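Local coordinates for ferripyochelin binding protein (Salmonella enterica subsp. enterica serovar Typhimurium, PDB 3R3R) that binds zinc and belongs to the gamma-class carbonic anhydrase family, so it may catalyse the hydration of carbon dioxide, at residues 89-94 / 165-170; 107-112 / 125-130. One frame throughout, in Å; residues are numbered along the deposited sequence.

Overall arrangement
The chain winds into a left-handed parallel beta-helix of three sheets, with the C-terminal helix 158-182 lying along one of them. Contact 1 joins that helix to the outer face of the beta-helix at strand 91-92; contact 2 joins neighbouring strands of the same sheet, 107-109 and 125-127, in successive coils. Their centres are about 11 Å apart. Strands 91-92 and 107-109 are neighbours, linked by probable hydrogen bonds from Val109 N to Thr91 O (2.8 Å) and from Thr91 N to Val107 O (2.9 Å). The zinc ligands His70 and His99 lie elsewhere: the side chains of Val109 and His99 are about 11 Å apart.

Contact 1: residues 89-94 / 165-170; sequences DVTVGH and QYSANN
Thr91 and Ser167 meet hydroxyl to hydroxyl, Thr91 OG1 and Ser167 OG sharing a hydrogen bond of 2.7 Å; Thr91 OG1 also has a weak bond with Asn62 OD1. Ser167 OG rests against the methyl of Thr91 as well, 3.3 Å from CG2. Next to this pair Ala168 turns its methyl onto the backbone and CB of Asp89: Ala168 CB is 3.6 Å from Asp89 O and 3.7 Å from Asp89 CB. The Gln165 side chain, bent at chi2 (66°), brings its amide beside the carboxylate of Asp89, the two planes 75° apart. The bond from Gln165 NE2 to Asp89 OD1 is weak, at 3.3 Å. A firmer one runs within the helix from Gln165 NE2 to Asn169 OD1 (2.9 Å), with the acceptor in the plane of the Gln165 amide, and it helps fix the rotation of that amide. One water donates to both Asp89 OD1 and Asn169 OD1, a further link between coil and helix. Further out, Arg60 forms a salt bridge with Asp89 OD1, and Arg106 touches both Asp89 and Gln165. Here polar groups flank an apolar touch by Ala168, and the buried carboxylate probably has much of its charge balanced by Arg60.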
loop_
_atom_site.group_PDB
_atom_site.type_symbol
_atom_site.label_atom_id
_atom_site.label_comp_id
_atom_site.label_asym_id
_atom_site.label_seq_id
_atom_site.Cartn_x
_atom_site.Cartn_y
_atom_site.Cartn_z
ATOM N N ASP A 89 -6.404 7.165 2.705
ATOM C CA ASP A 89 -5.627 8.366 2.358
ATOM C C ASP A 89 -4.129 8.130 2.506
ATOM O O ASP A 89 -3.387 9.023 2.928
ATOM C CB ASP A 89 -6.074 9.570 3.203
ATOM C CG ASP A 89 -7.537 9.913 2.990
ATOM O OD1 ASP A 89 -7.928 10.194 1.835
ATOM O OD2 ASP A 89 -8.310 9.833 3.960
ATOM N N VAL A 90 -3.701 6.916 2.169
ATOM C CA VAL A 90 -2.287 6.554 2.227
ATOM C C VAL A 90 -1.656 6.750 0.856
ATOM O O VAL A 90 -2.273 6.428 -0.165
ATOM C CB VAL A 90 -2.101 5.089 2.715
ATOM C CG1 VAL A 90 -0.659 4.625 2.570
ATOM C CG2 VAL A 90 -2.551 4.967 4.169
ATOM N N THR A 91 -0.427 7.264 0.848
ATOM C CA THR A 91 0.374 7.374 -0.358
ATOM C C THR A 91 1.525 6.392 -0.280
ATOM O O THR A 91 2.461 6.582 0.499
ATOM C CB THR A 91 0.887 8.827 -0.504
ATOM O OG1 THR A 91 -0.238 9.711 -0.628
ATOM C CG2 THR A 91 1.775 8.993 -1.737
ATOM N N VAL A 92 1.415 5.300 -1.032
ATOM C CA VAL A 92 2.515 4.350 -1.160
ATOM C C VAL A 92 3.323 4.737 -2.398
ATOM O O VAL A 92 2.850 4.605 -3.524
ATOM C CB VAL A 92 2.006 2.887 -1.215
ATOM C CG1 VAL A 92 3.160 1.912 -1.476
ATOM C CG2 VAL A 92 1.253 2.549 0.084
ATOM N N GLY A 93 4.535 5.232 -2.165
ATOM C CA GLY A 93 5.350 5.784 -3.225
ATOM C C GLY A 93 5.794 4.783 -4.267
ATOM O O GLY A 93 5.662 3.562 -4.108
ATOM N N HIS A 94 6.395 5.305 -5.328
ATOM C CA HIS A 94 6.837 4.446 -6.418
ATOM C C HIS A 94 7.817 3.405 -5.899
ATOM O O HIS A 94 8.659 3.703 -5.043
ATOM C CB HIS A 94 7.582 5.266 -7.487
ATOM C CG HIS A 94 6.890 6.530 -7.922
ATOM N ND1 HIS A 94 5.848 6.534 -8.826
ATOM C CD2 HIS A 94 7.139 7.835 -7.631
ATOM C CE1 HIS A 94 5.462 7.784 -9.040
ATOM N NE2 HIS A 94 6.234 8.591 -8.330
ATOM N N GLN A 165 -2.486 14.656 3.622
ATOM C CA GLN A 165 -3.830 14.639 3.062
ATOM C C GLN A 165 -3.857 15.159 1.621
ATOM O O GLN A 165 -4.552 14.606 0.762
ATOM C CB GLN A 165 -4.774 15.460 3.941
ATOM C CG GLN A 165 -6.234 15.357 3.507
ATOM C CD GLN A 165 -6.799 13.954 3.694
ATOM O OE1 GLN A 165 -6.721 13.383 4.783
ATOM N NE2 GLN A 165 -7.360 13.389 2.629
ATOM N N TYR A 166 -3.101 16.227 1.373
ATOM C CA TYR A 166 -3.000 16.801 0.033
ATOM C C TYR A 166 -2.505 15.763 -0.979
ATOM O O TYR A 166 -3.049 15.664 -2.078
ATOM C CB TYR A 166 -2.101 18.042 0.028
ATOM C CG TYR A 166 -2.628 19.187 0.863
ATOM C CD1 TYR A 166 -3.982 19.298 1.151
ATOM C CD2 TYR A 166 -1.773 20.158 1.367
ATOM C CE1 TYR A 166 -4.470 20.346 1.912
ATOM C CE2 TYR A 166 -2.249 21.206 2.133
ATOM C CZ TYR A 166 -3.602 21.298 2.402
ATOM O OH TYR A 166 -4.095 22.340 3.165
ATOM N N SER A 167 -1.507 14.972 -0.601
ATOM C CA SER A 167 -0.996 13.923 -1.476
ATOM C C SER A 167 -2.102 12.926 -1.852
ATOM O O SER A 167 -2.299 12.598 -3.024
ATOM C CB SER A 167 0.148 13.193 -0.774
ATOM O OG SER A 167 0.621 12.115 -1.557
ATOM N N ALA A 168 -2.835 12.448 -0.852
ATOM C CA ALA A 168 -3.903 11.496 -1.116
ATOM C C ALA A 168 -4.965 12.131 -2.017
ATOM O O ALA A 168 -5.457 11.507 -2.980
ATOM C CB ALA A 168 -4.529 11.011 0.193
ATOM N N ASN A 169 -5.332 13.375 -1.710
ATOM C CA ASN A 169 -6.333 14.092 -2.506
ATOM C C ASN A 169 -5.899 14.224 -3.974
ATOM O O ASN A 169 -6.696 14.004 -4.896
ATOM C CB ASN A 169 -6.591 15.494 -1.943
ATOM C CG ASN A 169 -7.254 15.489 -0.568
ATOM O OD1 ASN A 169 -7.705 14.461 -0.062
ATOM N ND2 ASN A 169 -7.319 16.664 0.035
ATOM N N ASN A 170 -4.637 14.599 -4.184
ATOM C CA ASN A 170 -4.105 14.750 -5.530
ATOM C C ASN A 170 -4.209 13.439 -6.286
ATOM O O ASN A 170 -4.627 13.406 -7.442
ATOM C CB ASN A 170 -2.638 15.195 -5.506
ATOM C CG ASN A 170 -2.472 16.633 -5.071
ATOM O OD1 ASN A 170 -3.407 17.424 -5.167
ATOM N ND2 ASN A 170 -1.273 16.985 -4.604
HETATM O O HOH W 1 -8.148 11.765 -0.432
#

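Contact 2: residues 107-112 / 125-130; sequences VLVGMG and VMIGAG
Strands 107-109 and 125-127 run parallel, 4° apart in direction and 4.9 Å between axes, with Leu108 opposite Met126 and Val109 opposite Ile127. Both backbone polar atoms of Leu108 are bonded to the other strand: its N donates to Val125 O (3.0 Å), and its O accepts from Ile127 N (2.9 Å), a bond nearly along the C=O axis. Gly110 N then reaches Ile127 O at 2.8 Å, more bent, with the donor tilted 33° from the carbonyl plane. Past the strands the pairing resumes in the turn, where Gly130 N bonds to Met111 O at 2.9 Å.

Apolar side chains stack on apolar ones. In the conformers given, Leu108 and Met126 lie side by side and point the same way, both leaving the backbone with CG anti to N. On the other face Val109 CG2 approaches Ile127 CD1 at 4.4 Å, and Val107 packs on Val125. At the corner Met111 lays its CG against Ala129 CB, 4.0 Å away, and Gly110 CA lies close against the Ile127-Ala129 backbone. Such in-register stacking of successive coils is the hallmark of the hexapeptide-repeat left-handed beta-helix.

Val107 and Ile127 turn inward onto Ile121 of strand 120-121, whereas Leu108 and Met126 meet Leu164 of helix 158-182. Strand 91-92 of the preceding coil flanks 107-109, and strand 143-146 follows next to 125-127, touching Val125 and Met126 through Tyr145 and Leu144.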
loop_
_atom_site.group_PDB
_atom_site.type_symbol
_atom_site.label_atom_id
_atom_site.label_comp_id
_atom_site.label_asym_id
_atom_site.label_seq_id
_atom_site.Cartn_x
_atom_site.Cartn_y
_atom_site.Cartn_z
ATOM N N VAL A 107 -0.612 8.193 5.725
ATOM C CA VAL A 107 0.810 7.881 5.803
ATOM C C VAL A 107 1.379 8.024 4.407
ATOM O O VAL A 107 0.743 7.608 3.427
ATOM C CB VAL A 107 1.025 6.434 6.307
ATOM C CG1 VAL A 107 2.492 5.995 6.183
ATOM C CG2 VAL A 107 0.532 6.318 7.744
ATOM N N LEU A 108 2.551 8.635 4.311
ATOM C CA LEU A 108 3.280 8.696 3.044
ATOM C C LEU A 108 4.517 7.809 3.204
ATOM O O LEU A 108 5.385 8.068 4.003
ATOM C CB LEU A 108 3.663 10.143 2.733
ATOM C CG LEU A 108 4.611 10.381 1.551
ATOM C CD1 LEU A 108 4.007 9.856 0.338
ATOM C CD2 LEU A 108 4.912 11.855 1.407
ATOM N N VAL A 109 4.592 6.793 2.346
ATOM C CA VAL A 109 5.742 5.896 2.317
ATOM C C VAL A 109 6.624 6.310 1.137
ATOM O O VAL A 109 6.241 6.134 -0.026
ATOM C CB VAL A 109 5.343 4.421 2.176
ATOM C CG1 VAL A 109 6.590 3.519 2.290
ATOM C CG2 VAL A 109 4.307 4.016 3.248
ATOM N N GLY A 110 7.777 6.900 1.435
ATOM C CA GLY A 110 8.614 7.447 0.378
ATOM C C GLY A 110 9.067 6.403 -0.629
ATOM O O GLY A 110 9.322 5.243 -0.284
ATOM N N MET A 111 9.191 6.834 -1.875
ATOM C CA MET A 111 9.529 5.951 -2.973
ATOM C C MET A 111 10.782 5.125 -2.668
ATOM O O MET A 111 11.737 5.614 -2.048
ATOM C CB MET A 111 9.706 6.769 -4.271
ATOM C CG MET A 111 10.888 7.713 -4.278
ATOM S SD MET A 111 10.800 8.848 -5.702
ATOM C CE MET A 111 9.881 10.200 -4.975
ATOM N N GLY A 112 10.773 3.870 -3.099
ATOM C CA GLY A 112 11.926 3.009 -2.941
ATOM C C GLY A 112 12.122 2.450 -1.536
ATOM O O GLY A 112 13.140 1.830 -1.266
ATOM N N VAL A 125 2.130 9.780 9.422
ATOM C CA VAL A 125 3.562 9.515 9.452
ATOM C C VAL A 125 4.120 9.699 8.053
ATOM O O VAL A 125 3.452 9.371 7.054
ATOM C CB VAL A 125 3.846 8.070 9.933
ATOM C CG1 VAL A 125 5.302 7.646 9.677
ATOM C CG2 VAL A 125 3.522 7.950 11.416
ATOM N N MET A 126 5.337 10.247 7.976
ATOM C CA MET A 126 6.052 10.283 6.705
ATOM C C MET A 126 7.324 9.485 6.812
ATOM O O MET A 126 8.066 9.602 7.796
ATOM C CB MET A 126 6.416 11.713 6.326
ATOM C CG MET A 126 7.083 11.881 4.974
ATOM S SD MET A 126 7.350 13.650 4.682
ATOM C CE MET A 126 5.878 14.330 5.437
ATOM N N ILE A 127 7.580 8.676 5.791
ATOM C CA ILE A 127 8.816 7.894 5.692
ATOM C C ILE A 127 9.584 8.408 4.480
ATOM O O ILE A 127 9.035 8.489 3.410
ATOM C CB ILE A 127 8.484 6.401 5.535
ATOM C CG1 ILE A 127 7.704 5.917 6.778
ATOM C CG2 ILE A 127 9.752 5.562 5.282
ATOM C CD1 ILE A 127 7.012 4.630 6.601
ATOM N N GLY A 128 10.847 8.761 4.678
ATOM C CA GLY A 128 11.659 9.275 3.586
ATOM C C GLY A 128 11.917 8.224 2.512
ATOM O O GLY A 128 11.894 7.025 2.768
ATOM N N ALA A 129 12.220 8.683 1.305
ATOM C CA ALA A 129 12.585 7.790 0.209
ATOM C C ALA A 129 13.741 6.875 0.603
ATOM O O ALA A 129 14.654 7.275 1.328
ATOM C CB ALA A 129 12.964 8.609 -1.009
ATOM N N GLY A 130 13.715 5.648 0.098
ATOM C CA GLY A 130 14.830 4.732 0.278
ATOM C C GLY A 130 15.003 4.198 1.691
ATOM O O GLY A 130 16.083 3.714 2.033
#